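Rho guanine nucleotide exchange factor 11 (Homo sapiens, PDB 5JHH) probably acts as a guanine nucleotide exchange factor for Rho-family GTPases such as RhoA, through a RhoGEF (DH) domain followed by a PH domain. Local coordinates at residues Q168-T171 against K172-L175; T357-E360 against L361-A365. One frame throughout, in Å; residues are numbered along the deposited sequence.

Contact 1. Residues Q168-T171 against K172-L175; sequences QRLT and KYPL
R169 and Y173, one helical turn apart, cross at about a right angle. The R169 chain passes beside the phenol end of the ring: CG lies 3.6 Å from Y173 OH, and NE comes within 3.5 Å of Y173 CE1. CG anti to the backbone N (chi1 -176°) and a bend at chi2 carry the chain across the phenol end of the ring, with the guanidinium and ring planes 66° apart. L170 meets the ring through one methyl, CD2, which packs 3.9 Å from Y173 CE2. The same ring carries the carbonyl oxygen of R169 over one face, near its rim.

On another side of the helix, Q168 O gathers the polar groups. Q168 O takes a short bond of 2.6 Å from T171 OG1, plus weak bonds from T171 N and K172 N. K172 CG, CD and CE pass over Q168 O, CG at 3.4 Å, and CE also lies beside T171 OG1. K172 N bonds more strongly to R169 O (3.0 Å), from above the carbonyl plane, which is i to i+3 geometry. The helix is kinked at P174, whose nitrogen has no hydrogen to give to the turn before; its CD instead sits 3.3 Å from L170 O, which accepts a weak bond from Y173 N.

Beyond the two segments, E34 OE1 takes both a salt bridge from R169 NH2 and a hydrogen bond with Y173 OH, and so probably helps hold the two side chains together. F105 meets the ring as well. T171 and K172 touch the backbone of another protein's chain, whereas L170 packs on helix 107-121 and, with Y173 and P174, on helix 189-227, so this part of helix 165-182 lies between the RhoGEF helices and the chain of the other protein.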
loop_
_atom_site.group_PDB
_atom_site.type_symbol
_atom_site.label_atom_id
_atom_site.label_comp_id
_atom_site.label_asym_id
_atom_site.label_seq_id
_atom_site.Cartn_x
_atom_site.Cartn_y
_atom_site.Cartn_z
ATOM N N GLN A 168 1.118 -8.567 -3.385
ATOM C CA GLN A 168 2.535 -8.133 -3.326
ATOM C C GLN A 168 3.347 -8.603 -4.534
ATOM O O GLN A 168 4.167 -7.880 -5.038
ATOM C CB GLN A 168 3.236 -8.609 -2.053
ATOM C CG GLN A 168 2.618 -8.082 -0.761
ATOM C CD GLN A 168 3.371 -8.604 0.469
ATOM O OE1 GLN A 168 3.731 -7.838 1.377
ATOM N NE2 GLN A 168 3.640 -9.911 0.483
ATOM N N ARG A 169 3.082 -9.805 -5.003
ATOM C CA ARG A 169 3.761 -10.299 -6.169
ATOM C C ARG A 169 3.466 -9.437 -7.420
ATOM O O ARG A 169 4.356 -9.052 -8.145
ATOM C CB ARG A 169 3.374 -11.753 -6.394
ATOM C CG ARG A 169 4.107 -12.378 -7.542
ATOM C CD ARG A 169 5.603 -12.129 -7.419
ATOM N NE ARG A 169 6.304 -12.853 -8.462
ATOM C CZ ARG A 169 7.612 -12.814 -8.660
ATOM N NH1 ARG A 169 8.377 -12.111 -7.880
ATOM N NH2 ARG A 169 8.138 -13.500 -9.660
ATOM N N LEU A 170 2.224 -9.084 -7.637
ATOM C CA LEU A 170 1.920 -8.213 -8.756
ATOM C C LEU A 170 2.668 -6.856 -8.770
ATOM O O LEU A 170 3.012 -6.339 -9.853
ATOM C CB LEU A 170 0.442 -7.972 -8.843
ATOM C CG LEU A 170 -0.467 -9.171 -9.109
ATOM C CD1 LEU A 170 -1.905 -8.670 -9.069
ATOM C CD2 LEU A 170 -0.220 -9.886 -10.433
ATOM N N THR A 171 2.884 -6.275 -7.594
ATOM C CA THR A 171 3.588 -5.011 -7.478
ATOM C C THR A 171 5.034 -5.138 -7.852
ATOM O O THR A 171 5.601 -4.165 -8.269
ATOM C CB THR A 171 3.555 -4.430 -6.060
ATOM O OG1 THR A 171 4.192 -5.322 -5.157
ATOM C CG2 THR A 171 2.144 -4.254 -5.633
ATOM N N LYS A 172 5.615 -6.338 -7.761
ATOM C CA LYS A 172 6.984 -6.516 -8.176
ATOM C C LYS A 172 7.203 -6.634 -9.677
ATOM O O LYS A 172 8.302 -6.383 -10.154
ATOM C CB LYS A 172 7.578 -7.729 -7.529
ATOM C CG LYS A 172 7.370 -7.819 -6.041
ATOM C CD LYS A 172 7.853 -6.576 -5.311
ATOM C CE LYS A 172 7.289 -6.570 -3.885
ATOM N NZ LYS A 172 8.296 -6.281 -2.815
ATOM N N TYR A 173 6.210 -7.042 -10.454
ATOM C CA TYR A 173 6.477 -7.278 -11.875
ATOM C C TYR A 173 6.960 -6.032 -12.672
ATOM O O TYR A 173 7.847 -6.125 -13.498
ATOM C CB TYR A 173 5.259 -7.904 -12.555
ATOM C CG TYR A 173 4.941 -9.313 -12.143
ATOM C CD1 TYR A 173 5.933 -10.262 -12.022
ATOM C CD2 TYR A 173 3.630 -9.703 -11.886
ATOM C CE1 TYR A 173 5.630 -11.567 -11.657
ATOM C CE2 TYR A 173 3.326 -11.020 -11.534
ATOM C CZ TYR A 173 4.323 -11.941 -11.399
ATOM O OH TYR A 173 4.043 -13.247 -11.043
ATOM N N PRO A 174 6.373 -4.866 -12.437
ATOM C CA PRO A 174 6.827 -3.702 -13.155
ATOM C C PRO A 174 8.245 -3.382 -12.797
ATOM O O PRO A 174 9.050 -2.967 -13.646
ATOM C CB PRO A 174 5.879 -2.590 -12.674
ATOM C CG PRO A 174 4.646 -3.350 -12.210
ATOM C CD PRO A 174 5.209 -4.585 -11.599
ATOM N N LEU A 175 8.569 -3.576 -11.539
ATOM C CA LEU A 175 9.897 -3.240 -11.070
ATOM C C LEU A 175 10.884 -4.225 -11.660
ATOM O O LEU A 175 11.958 -3.847 -12.091
ATOM C CB LEU A 175 9.938 -3.302 -9.559
ATOM C CG LEU A 175 9.146 -2.261 -8.748
ATOM C CD1 LEU A 175 9.198 -2.630 -7.254
ATOM C CD2 LEU A 175 9.754 -0.894 -8.944
#

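Contact 2. Residues T357-E360 against L361-A365; sequences TWME and LLEEA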
loop_
_atom_site.group_PDB
_atom_site.type_symbol
_atom_site.label_atom_id
_atom_site.label_comp_id
_atom_site.label_asym_id
_atom_site.label_seq_id
_atom_site.Cartn_x
_atom_site.Cartn_y
_atom_site.Cartn_z
ATOM N N THR A 357 -5.521 17.333 -0.212
ATOM C CA THR A 357 -6.191 16.147 -0.733
ATOM C C THR A 357 -7.677 16.385 -0.906
ATOM O O THR A 357 -8.240 16.126 -1.944
ATOM C CB THR A 357 -6.012 14.954 0.218
ATOM O OG1 THR A 357 -4.620 14.649 0.273
ATOM C CG2 THR A 357 -6.779 13.751 -0.278
ATOM N N TRP A 358 -8.321 16.802 0.161
ATOM C CA TRP A 358 -9.728 17.118 0.115
ATOM C C TRP A 358 -10.109 18.095 -1.035
ATOM O O TRP A 358 -11.124 17.898 -1.713
ATOM C CB TRP A 358 -10.128 17.718 1.438
ATOM C CG TRP A 358 -10.627 16.742 2.414
ATOM C CD1 TRP A 358 -10.004 16.327 3.545
ATOM C CD2 TRP A 358 -11.888 16.094 2.382
ATOM N NE1 TRP A 358 -10.811 15.439 4.227
ATOM C CE2 TRP A 358 -11.959 15.260 3.515
ATOM C CE3 TRP A 358 -12.963 16.120 1.492
ATOM C CZ2 TRP A 358 -13.054 14.484 3.789
ATOM C CZ3 TRP A 358 -14.042 15.350 1.757
ATOM C CH2 TRP A 358 -14.088 14.525 2.890
ATOM N N MET A 359 -9.293 19.128 -1.259
ATOM C CA MET A 359 -9.563 20.076 -2.316
ATOM C C MET A 359 -9.349 19.499 -3.708
ATOM O O MET A 359 -10.152 19.728 -4.612
ATOM C CB MET A 359 -8.714 21.313 -2.156
ATOM C CG MET A 359 -9.427 22.396 -1.369
ATOM S SD MET A 359 -9.381 24.030 -2.140
ATOM C CE MET A 359 -7.725 24.114 -2.799
ATOM N N GLU A 360 -8.249 18.787 -3.896
ATOM C CA GLU A 360 -7.964 18.191 -5.178
ATOM C C GLU A 360 -9.155 17.316 -5.549
ATOM O O GLU A 360 -9.674 17.408 -6.645
ATOM C CB GLU A 360 -6.701 17.364 -5.077
ATOM C CG GLU A 360 -6.031 17.024 -6.389
ATOM C CD GLU A 360 -4.691 16.312 -6.162
ATOM O OE1 GLU A 360 -3.647 16.870 -6.571
ATOM O OE2 GLU A 360 -4.668 15.214 -5.539
ATOM N N LEU A 361 -9.648 16.527 -4.601
ATOM C CA LEU A 361 -10.676 15.593 -4.936
ATOM C C LEU A 361 -12.007 16.288 -5.093
ATOM O O LEU A 361 -12.784 15.931 -5.956
ATOM C CB LEU A 361 -10.749 14.459 -3.923
ATOM C CG LEU A 361 -9.496 13.564 -3.863
ATOM C CD1 LEU A 361 -9.489 12.799 -2.553
ATOM C CD2 LEU A 361 -9.465 12.606 -5.051
ATOM N N LEU A 362 -12.256 17.302 -4.273
ATOM C CA LEU A 362 -13.486 18.055 -4.383
ATOM C C LEU A 362 -13.573 18.758 -5.713
ATOM O O LEU A 362 -14.580 18.685 -6.378
ATOM C CB LEU A 362 -13.611 19.082 -3.270
ATOM C CG LEU A 362 -14.214 18.540 -1.987
ATOM C CD1 LEU A 362 -13.925 19.463 -0.812
ATOM C CD2 LEU A 362 -15.698 18.315 -2.148
ATOM N N GLU A 363 -12.515 19.426 -6.120
ATOM C CA GLU A 363 -12.552 20.113 -7.396
ATOM C C GLU A 363 -12.799 19.110 -8.546
ATOM O O GLU A 363 -13.630 19.364 -9.425
ATOM C CB GLU A 363 -11.256 20.906 -7.607
ATOM C CG GLU A 363 -11.106 22.129 -6.694
ATOM C CD GLU A 363 -9.725 22.794 -6.789
ATOM O OE1 GLU A 363 -8.725 22.078 -7.026
ATOM O OE2 GLU A 363 -9.636 24.031 -6.627
ATOM N N GLU A 364 -12.100 17.980 -8.533
ATOM C CA GLU A 364 -12.238 16.982 -9.594
ATOM C C GLU A 364 -13.698 16.525 -9.649
ATOM O O GLU A 364 -14.340 16.534 -10.699
ATOM C CB GLU A 364 -11.236 15.820 -9.370
ATOM C CG GLU A 364 -11.288 14.646 -10.362
ATOM C CD GLU A 364 -10.989 15.008 -11.839
ATOM O OE1 GLU A 364 -10.667 16.186 -12.167
ATOM O OE2 GLU A 364 -11.091 14.096 -12.698
ATOM N N ALA A 365 -14.271 16.234 -8.505
ATOM C CA ALA A 365 -15.616 15.671 -8.492
ATOM C C ALA A 365 -16.617 16.688 -9.004
ATOM O O ALA A 365 -17.578 16.331 -9.661
ATOM C CB ALA A 365 -15.987 15.268 -7.099
#
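T357 and L361 lie side by side and point the same way, the methyl CG2 of T357 meeting L361 CD1 at 3.7 Å. T357 is turned with this methyl anti to its own nitrogen (chi1 -63° for OG1), while OG1 makes a weak hydrogen bond back to S353 O. The leucine also leans over the backbone, with CG 3.4 Å from T357 O, the oxygen that accepts the bond from L361 N at 3.0 Å. Putting an alanine here would probably leave the threonine methyl without its neighbour and open a gap towards H256 and L276, against which the leucine packs.

W358 and L362 are set differently: their side chains cross at a slant, and L362 CD1 approaches W358 CE3 at 4.2 Å. The isobutyl group stays close to the helix, with L362 CD1 3.3 Å from W358 O, the acceptor for L362 N. This amphipathic segment belongs to the C-terminal helix of the PH domain, which in this fold closes one end of the curved beta sandwich. Both buried residues accordingly face strands: W358 meets H256 edge-to-face and packs on L260, V274 and F331, and L362 touches I321 and F331.

M359 and E363 are joined mainly through backbone. The nearly straight bond from E363 N to M359 O measures 2.8 Å at 173°, and E363 CG, set anti to its carbonyl carbon (chi1 -70°), runs past the same oxygen at 3.3 Å. M359 packs on I321, S323 and F331. E360, extended beyond CG, leads away from the following turn towards solvent, while its carbonyl oxygen receives E364 N. The E364 chain bends at chi2, and its OE1 forms a salt bridge with R367 NH2.

The two contacts come in series along the chain and do not touch: their centres lie 29 Å apart and their nearest atoms about 20 Å. Contact 1 sits inside helix 165-182 of the RhoGEF domain, in an all-helical surrounding that also includes helices 107-121 and 189-227. Contact 2 lies in helix 352-368, the last helix of the chain, packed on the strands of the PH domain. The long helix 189-227 falls between them in sequence and leads from the first domain towards the second. Another protein's chain reaches contact 1 but neither segment of contact 2, consistent with the RhoGEF domain engaging a partner there while contact 2 serves the inner packing of the PH domain.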